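Local coordinates for protein methylenetetrahydrofolate--tRNA-(uracil-5-)-methyltransferase TrmFO (Thermus thermophilus, PDB 3G5S) that probably catalyses the folate- and FAD-dependent methylation of uridine 54 in tRNA to 5-methyluridine, at residues A[29-34]-A[116-121]; A[43-48]-A[103-108]. One frame throughout, in Å; residues are numbered along the deposited sequence.

Interaction 1: residues A[29-34]-A[116-121]; sequences LFEMRP and VVREEV. With FAD (flavin-adenine dinucleotide), chain B.
The backbone N and O of Val117 both bond to the neighbouring segment, straddling Phe30. Its N donates to Leu29 O at 2.8 Å, and its O accepts from Glu31 N at 3.0 Å. Beyond the strand ends, Arg118 NH1 bonds to Arg33 O at 2.8 Å. The oxygen lies near the guanidinium plane, but the nitrogen stands above the carbonyl plane. NH1 also bonds to Asp44 O. Each carboxylate oxygen of Glu31 takes one ribose hydroxyl of FAD, OE1 from O2B and OE2 from O3B. Arg33 NE and NH2 both donate to O3B, while its NH1 bonds to Thr43 O and Arg45 O. Val121 reads the adenine edge through its backbone: N donates to N1A at 2.9 Å and O accepts from N6A. Met32, present as selenomethionine, brings SE within 3.7 Å of FAD C5A. The Phe30 ring, turned beside its own backbone N (chi1 -66°), receives Val121 CG2 over one face, 3.8 Å from the centroid. Glu119 CG meets the same ring at its edge, and Val117 CB is 3.7 Å from Phe30 CD2. Strand 114-117 borders the parallel Rossmann-type sheet, and strand 27-30 separates it from strand 4-7, where Leu29 packs on Val6 and Phe30 on Asn5.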
loop_
_atom_site.group_PDB
_atom_site.type_symbol
_atom_site.label_atom_id
_atom_site.label_comp_id
_atom_site.label_asym_id
_atom_site.label_seq_id
_atom_site.Cartn_x
_atom_site.Cartn_y
_atom_site.Cartn_z
ATOM N N LEU A 29 21.341 -6.683 10.404
ATOM C CA LEU A 29 20.466 -6.821 9.249
ATOM C C LEU A 29 20.448 -8.271 8.809
ATOM O O LEU A 29 21.474 -8.808 8.386
ATOM C CB LEU A 29 20.972 -5.929 8.115
ATOM C CG LEU A 29 20.205 -5.964 6.793
ATOM C CD1 LEU A 29 18.772 -5.509 6.990
ATOM C CD2 LEU A 29 20.911 -5.096 5.768
ATOM N N PHE A 30 19.285 -8.905 8.932
ATOM C CA PHE A 30 19.120 -10.307 8.565
ATOM C C PHE A 30 18.575 -10.413 7.149
ATOM O O PHE A 30 17.610 -9.733 6.791
ATOM C CB PHE A 30 18.124 -11.008 9.499
ATOM C CG PHE A 30 18.579 -11.136 10.927
ATOM C CD1 PHE A 30 18.330 -10.126 11.843
ATOM C CD2 PHE A 30 19.209 -12.288 11.365
ATOM C CE1 PHE A 30 18.725 -10.257 13.159
ATOM C CE2 PHE A 30 19.606 -12.418 12.676
ATOM C CZ PHE A 30 19.364 -11.410 13.576
ATOM N N GLU A 31 19.180 -11.287 6.354
ATOM C CA GLU A 31 18.690 -11.566 5.018
ATOM C C GLU A 31 18.944 -13.025 4.698
ATOM O O GLU A 31 20.077 -13.499 4.778
ATOM C CB GLU A 31 19.370 -10.664 3.986
ATOM C CG GLU A 31 18.974 -10.967 2.551
ATOM C CD GLU A 31 17.473 -11.014 2.358
ATOM O OE1 GLU A 31 16.967 -12.082 1.940
ATOM O OE2 GLU A 31 16.800 -9.991 2.631
HETATM N N MSE A 32 17.891 -13.744 4.334
HETATM C CA MSE A 32 18.044 -15.168 4.060
HETATM C C MSE A 32 18.616 -15.467 2.671
HETATM O O MSE A 32 19.183 -16.538 2.448
HETATM C CB MSE A 32 16.719 -15.887 4.262
HETATM C CG MSE A 32 15.656 -15.541 3.254
HETATM SE SE MSE A 32 13.987 -16.399 3.712
HETATM C CE MSE A 32 12.980 -15.907 2.116
ATOM N N ARG A 33 18.466 -14.533 1.738
ATOM C CA ARG A 33 19.059 -14.701 0.422
ATOM C C ARG A 33 20.573 -14.582 0.534
ATOM O O ARG A 33 21.071 -13.843 1.379
ATOM C CB ARG A 33 18.518 -13.650 -0.543
ATOM C CG ARG A 33 17.036 -13.779 -0.822
ATOM C CD ARG A 33 16.559 -12.724 -1.807
ATOM N NE ARG A 33 16.503 -11.371 -1.257
ATOM C CZ ARG A 33 17.334 -10.382 -1.584
ATOM N NH1 ARG A 33 18.321 -10.586 -2.444
ATOM N NH2 ARG A 33 17.177 -9.177 -1.046
ATOM N N PRO A 34 21.315 -15.276 -0.345
ATOM C CA PRO A 34 20.837 -16.084 -1.472
ATOM C C PRO A 34 20.591 -17.560 -1.153
ATOM O O PRO A 34 20.030 -18.255 -2.000
ATOM C CB PRO A 34 21.990 -15.981 -2.469
ATOM C CG PRO A 34 23.203 -15.861 -1.611
ATOM C CD PRO A 34 22.782 -15.128 -0.359
ATOM N N VAL A 116 25.752 -7.753 8.900
ATOM C CA VAL A 116 24.848 -8.530 8.070
ATOM C C VAL A 116 24.865 -9.978 8.534
ATOM O O VAL A 116 25.934 -10.564 8.699
ATOM C CB VAL A 116 25.272 -8.480 6.592
ATOM C CG1 VAL A 116 24.342 -9.324 5.740
ATOM C CG2 VAL A 116 25.289 -7.043 6.092
ATOM N N VAL A 117 23.681 -10.543 8.746
ATOM C CA VAL A 117 23.544 -11.943 9.112
ATOM C C VAL A 117 22.751 -12.647 8.017
ATOM O O VAL A 117 21.575 -12.331 7.788
ATOM C CB VAL A 117 22.829 -12.097 10.465
ATOM C CG1 VAL A 117 22.699 -13.565 10.835
ATOM C CG2 VAL A 117 23.574 -11.338 11.558
ATOM N N ARG A 118 23.401 -13.580 7.326
ATOM C CA ARG A 118 22.746 -14.305 6.253
ATOM C C ARG A 118 22.065 -15.525 6.842
ATOM O O ARG A 118 22.653 -16.607 6.929
ATOM C CB ARG A 118 23.749 -14.712 5.174
ATOM C CG ARG A 118 24.438 -13.541 4.484
ATOM C CD ARG A 118 23.551 -12.893 3.419
ATOM N NE ARG A 118 24.225 -11.760 2.782
ATOM C CZ ARG A 118 23.785 -11.122 1.700
ATOM N NH1 ARG A 118 22.653 -11.492 1.117
ATOM N NH2 ARG A 118 24.478 -10.107 1.200
ATOM N N GLU A 119 20.826 -15.340 7.270
ATOM C CA GLU A 119 20.055 -16.423 7.846
ATOM C C GLU A 119 18.576 -16.095 7.766
ATOM O O GLU A 119 18.188 -14.928 7.642
ATOM C CB GLU A 119 20.465 -16.660 9.299
ATOM C CG GLU A 119 19.809 -15.738 10.308
ATOM C CD GLU A 119 20.021 -16.198 11.741
ATOM O OE1 GLU A 119 19.069 -16.101 12.547
ATOM O OE2 GLU A 119 21.137 -16.659 12.058
ATOM N N GLU A 120 17.755 -17.135 7.809
ATOM C CA GLU A 120 16.322 -16.963 7.920
ATOM C C GLU A 120 15.949 -16.767 9.379
ATOM O O GLU A 120 16.304 -17.581 10.227
ATOM C CB GLU A 120 15.575 -18.184 7.388
ATOM C CG GLU A 120 14.075 -18.010 7.503
ATOM C CD GLU A 120 13.289 -19.302 7.442
ATOM O OE1 GLU A 120 13.895 -20.400 7.448
ATOM O OE2 GLU A 120 12.046 -19.206 7.404
ATOM N N VAL A 121 15.230 -15.693 9.669
ATOM C CA VAL A 121 14.711 -15.455 11.007
ATOM C C VAL A 121 13.387 -16.191 11.131
ATOM O O VAL A 121 12.471 -15.981 10.339
ATOM C CB VAL A 121 14.537 -13.943 11.255
ATOM C CG1 VAL A 121 13.813 -13.688 12.564
ATOM C CG2 VAL A 121 15.895 -13.261 11.231
HETATM P PA FAD B . 11.061 -7.254 -0.259
HETATM O O1A FAD B . 10.519 -8.510 -0.877
HETATM O O2A FAD B . 11.710 -6.244 -1.153
HETATM O O5B FAD B . 12.105 -7.596 0.900
HETATM C C5B FAD B . 11.837 -8.591 1.869
HETATM C C4B FAD B . 13.153 -9.271 2.192
HETATM O O4B FAD B . 12.975 -10.125 3.310
HETATM C C3B FAD B . 13.633 -10.156 1.043
HETATM O O3B FAD B . 14.971 -9.850 0.699
HETATM C C2B FAD B . 13.497 -11.579 1.584
HETATM O O2B FAD B . 14.460 -12.491 1.097
HETATM C C1B FAD B . 13.659 -11.359 3.076
HETATM N N9A FAD B . 13.038 -12.331 3.987
HETATM C C8A FAD B . 11.763 -12.824 3.949
HETATM N N7A FAD B . 11.570 -13.607 5.031
HETATM C C5A FAD B . 12.716 -13.604 5.762
HETATM C C6A FAD B . 13.092 -14.218 6.949
HETATM N N6A FAD B . 12.215 -14.860 7.732
HETATM N N1A FAD B . 14.353 -13.994 7.429
HETATM C C2A FAD B . 15.251 -13.203 6.752
HETATM N N3A FAD B . 14.891 -12.587 5.575
HETATM C C4A FAD B . 13.644 -12.806 5.109
HETATM N N1 FAD B . 6.151 -3.227 -6.549
HETATM C C2 FAD B . 6.169 -2.164 -7.415
HETATM O O2 FAD B . 6.163 -1.011 -6.988
HETATM N N3 FAD B . 6.197 -2.397 -8.777
HETATM C C4 FAD B . 6.215 -3.676 -9.307
HETATM O O4 FAD B . 6.246 -3.851 -10.531
HETATM C C4X FAD B . 6.198 -4.749 -8.415
HETATM N N5 FAD B . 6.206 -6.045 -8.878
HETATM C C5X FAD B . 6.199 -7.094 -7.982
HETATM C C6 FAD B . 6.218 -8.399 -8.463
HETATM C C7 FAD B . 6.201 -9.473 -7.584
HETATM C C7M FAD B . 6.221 -10.881 -8.111
HETATM C C8 FAD B . 6.173 -9.235 -6.214
HETATM C C8M FAD B . 6.158 -10.388 -5.252
HETATM C C9 FAD B . 6.158 -7.929 -5.729
HETATM C C9A FAD B . 6.169 -6.850 -6.608
HETATM N N10 FAD B . 6.134 -5.547 -6.127
HETATM C C10 FAD B . 6.164 -4.511 -7.042
HETATM C "C1'" FAD B . 5.465 -5.268 -4.800
HETATM C "C2'" FAD B . 6.386 -4.617 -3.753
HETATM O "O2'" FAD B . 6.458 -3.209 -3.898
HETATM C "C3'" FAD B . 7.782 -5.241 -3.742
HETATM O "O3'" FAD B . 7.620 -6.589 -3.348
HETATM C "C4'" FAD B . 8.750 -4.544 -2.788
HETATM O "O4'" FAD B . 10.042 -5.061 -3.033
HETATM C "C5'" FAD B . 8.347 -4.718 -1.328
HETATM O "O5'" FAD B . 9.403 -4.300 -0.491
HETATM P P FAD B . 9.627 -5.032 0.913
HETATM O O1P FAD B . 8.380 -4.990 1.737
HETATM O O2P FAD B . 10.867 -4.450 1.508
HETATM O O3P FAD B . 9.838 -6.576 0.527
#

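Interaction 2: residues A[43-48]-A[103-108]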
loop_
_atom_site.group_PDB
_atom_site.type_symbol
_atom_site.label_atom_id
_atom_site.label_comp_id
_atom_site.label_asym_id
_atom_site.label_seq_id
_atom_site.Cartn_x
_atom_site.Cartn_y
_atom_site.Cartn_z
ATOM N N THR A 43 18.864 -12.823 -6.662
ATOM C CA THR A 43 20.200 -12.350 -6.301
ATOM C C THR A 43 20.453 -12.325 -4.796
ATOM O O THR A 43 19.561 -12.614 -3.994
ATOM C CB THR A 43 20.479 -10.932 -6.851
ATOM O OG1 THR A 43 19.893 -9.953 -5.983
ATOM C CG2 THR A 43 19.914 -10.774 -8.255
ATOM N N ASP A 44 21.679 -11.962 -4.426
ATOM C CA ASP A 44 22.062 -11.789 -3.030
ATOM C C ASP A 44 22.021 -10.321 -2.599
ATOM O O ASP A 44 22.413 -9.991 -1.481
ATOM C CB ASP A 44 23.460 -12.372 -2.782
ATOM C CG ASP A 44 24.547 -11.653 -3.564
ATOM O OD1 ASP A 44 24.249 -10.655 -4.246
ATOM O OD2 ASP A 44 25.714 -12.092 -3.497
ATOM N N ARG A 45 21.535 -9.453 -3.483
ATOM C CA ARG A 45 21.619 -8.012 -3.279
ATOM C C ARG A 45 20.534 -7.478 -2.362
ATOM O O ARG A 45 19.400 -7.955 -2.376
ATOM C CB ARG A 45 21.506 -7.287 -4.619
ATOM C CG ARG A 45 22.643 -7.562 -5.579
ATOM C CD ARG A 45 23.828 -6.662 -5.294
ATOM N NE ARG A 45 24.855 -6.778 -6.327
ATOM C CZ ARG A 45 24.826 -6.135 -7.492
ATOM N NH1 ARG A 45 25.810 -6.305 -8.366
ATOM N NH2 ARG A 45 23.816 -5.324 -7.784
ATOM N N PHE A 46 20.880 -6.465 -1.576
ATOM C CA PHE A 46 19.879 -5.745 -0.810
ATOM C C PHE A 46 19.037 -4.897 -1.757
ATOM O O PHE A 46 19.549 -4.333 -2.722
ATOM C CB PHE A 46 20.523 -4.845 0.241
ATOM C CG PHE A 46 21.467 -5.563 1.174
ATOM C CD1 PHE A 46 21.356 -6.931 1.404
ATOM C CD2 PHE A 46 22.451 -4.859 1.849
ATOM C CE1 PHE A 46 22.226 -7.580 2.274
ATOM C CE2 PHE A 46 23.321 -5.502 2.714
ATOM C CZ PHE A 46 23.206 -6.859 2.922
ATOM N N ALA A 47 17.744 -4.819 -1.467
ATOM C CA ALA A 47 16.812 -4.005 -2.234
ATOM C C ALA A 47 16.756 -4.415 -3.707
ATOM O O ALA A 47 16.593 -3.589 -4.599
ATOM C CB ALA A 47 17.136 -2.517 -2.082
ATOM N N GLU A 48 16.874 -5.714 -3.952
ATOM C CA GLU A 48 16.635 -6.248 -5.279
ATOM C C GLU A 48 15.236 -5.869 -5.753
ATOM O O GLU A 48 14.259 -6.016 -5.014
ATOM C CB GLU A 48 16.785 -7.773 -5.276
ATOM C CG GLU A 48 16.399 -8.425 -6.598
ATOM C CD GLU A 48 16.595 -9.942 -6.620
ATOM O OE1 GLU A 48 17.292 -10.496 -5.743
ATOM O OE2 GLU A 48 16.041 -10.584 -7.533
ATOM N N TYR A 103 24.390 -0.256 -5.608
ATOM C CA TYR A 103 24.719 0.927 -4.818
ATOM C C TYR A 103 24.224 0.784 -3.383
ATOM O O TYR A 103 24.951 1.068 -2.432
ATOM C CB TYR A 103 24.125 2.181 -5.474
ATOM C CG TYR A 103 24.359 3.473 -4.718
ATOM C CD1 TYR A 103 25.510 4.221 -4.919
ATOM C CD2 TYR A 103 23.419 3.954 -3.818
ATOM C CE1 TYR A 103 25.718 5.407 -4.234
ATOM C CE2 TYR A 103 23.618 5.139 -3.132
ATOM C CZ TYR A 103 24.769 5.858 -3.341
ATOM O OH TYR A 103 24.972 7.039 -2.659
ATOM N N ILE A 104 22.979 0.350 -3.229
ATOM C CA ILE A 104 22.397 0.174 -1.905
ATOM C C ILE A 104 23.188 -0.854 -1.092
ATOM O O ILE A 104 23.494 -0.639 0.083
ATOM C CB ILE A 104 20.916 -0.229 -2.023
ATOM C CG1 ILE A 104 20.113 0.945 -2.601
ATOM C CG2 ILE A 104 20.360 -0.656 -0.679
ATOM C CD1 ILE A 104 18.711 0.592 -3.012
ATOM N N THR A 105 23.526 -1.964 -1.733
ATOM C CA THR A 105 24.255 -3.034 -1.069
ATOM C C THR A 105 25.641 -2.561 -0.633
ATOM O O THR A 105 26.083 -2.849 0.475
ATOM C CB THR A 105 24.374 -4.263 -1.979
ATOM O OG1 THR A 105 23.063 -4.743 -2.305
ATOM C CG2 THR A 105 25.154 -5.364 -1.280
ATOM N N GLU A 106 26.321 -1.826 -1.507
ATOM C CA GLU A 106 27.641 -1.292 -1.182
ATOM C C GLU A 106 27.602 -0.291 -0.025
ATOM O O GLU A 106 28.424 -0.363 0.891
ATOM C CB GLU A 106 28.287 -0.651 -2.413
ATOM C CG GLU A 106 28.591 -1.626 -3.540
ATOM C CD GLU A 106 29.332 -0.970 -4.693
ATOM O OE1 GLU A 106 30.260 -0.175 -4.431
ATOM O OE2 GLU A 106 28.988 -1.252 -5.862
ATOM N N ARG A 107 26.652 0.642 -0.060
ATOM C CA ARG A 107 26.587 1.671 0.976
ATOM C C ARG A 107 26.295 1.054 2.340
ATOM O O ARG A 107 26.896 1.429 3.339
ATOM C CB ARG A 107 25.545 2.751 0.650
ATOM C CG ARG A 107 25.875 3.661 -0.537
ATOM C CD ARG A 107 27.223 4.353 -0.416
ATOM N NE ARG A 107 27.398 5.121 0.817
ATOM C CZ ARG A 107 26.895 6.334 1.034
ATOM N NH1 ARG A 107 26.148 6.925 0.113
ATOM N NH2 ARG A 107 27.130 6.958 2.181
ATOM N N LEU A 108 25.362 0.108 2.380
ATOM C CA LEU A 108 25.026 -0.564 3.629
ATOM C C LEU A 108 26.171 -1.437 4.131
ATOM O O LEU A 108 26.613 -1.309 5.274
ATOM C CB LEU A 108 23.757 -1.399 3.458
ATOM C CG LEU A 108 22.461 -0.593 3.534
ATOM C CD1 LEU A 108 21.287 -1.383 2.989
ATOM C CD2 LEU A 108 22.200 -0.145 4.959
#
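The loop between strands 27-30 and 54-57 lies against helix 97-109 of the FAD-binding region, and a type II beta turn from Arg45 to Glu48 makes the contact. Phe46 N donates to Thr105 OG1 at 2.9 Å, a bent bond with 137° at the hydrogen. OG1 sits beside its own backbone N (chi1 -60°) and is also bonded to Ser101 O, one helical turn back. Arg45 CD passes 3.6 Å from the same Thr105 OG1, its chain crossing the threonine at about a right angle. The guanidinium goes on to Glu98 and Ser101 of the same helix. The Phe46 ring takes Thr105 CG2 over one face, near the rim, while Leu108 CD1 approaches Phe46 CD2 obliquely at 3.8 Å. Ala47 CB meets Ile104 CD1 at 3.6 Å. A valine in place of Thr105 would probably leave the Phe46 amide without this acceptor and the turn less firmly fixed to the helix. Within the loop, Thr43 OG1 accepts from Arg45 N at 3.0 Å, forming an ST turn. Phe46 also touches Ala9, Val116 and Ser14 of helix 11-22, and Ala47 shares a backbone bond with Ala9. The arrangement is a turn packed on a helix beside the glycine-rich, GxGxxG-type FAD-binding loop of a Rossmann-like fold.

Interaction 1 pairs two parallel strands and the loops after them, and much of its polar chemistry is spent on the FAD adenosine. Its Arg118 and Glu119 are exposed. Interaction 2 is more buried and smaller. It sets a loop against a helix through one hydrogen bond and apolar contacts, and touches no cofactor within its own segments. The two are joined directly. Arg33 NH1 probably bonds to both Thr43 O and Arg45 O, Arg118 NH2 packs on Phe46 CE1, and Pro34 meets Asp44. Helix 97-109 is followed in the chain by strand 114-117. Interaction 1 meets the adenosine of FAD; interaction 2 packs the next loop behind it, bonded to Arg33 and Arg118.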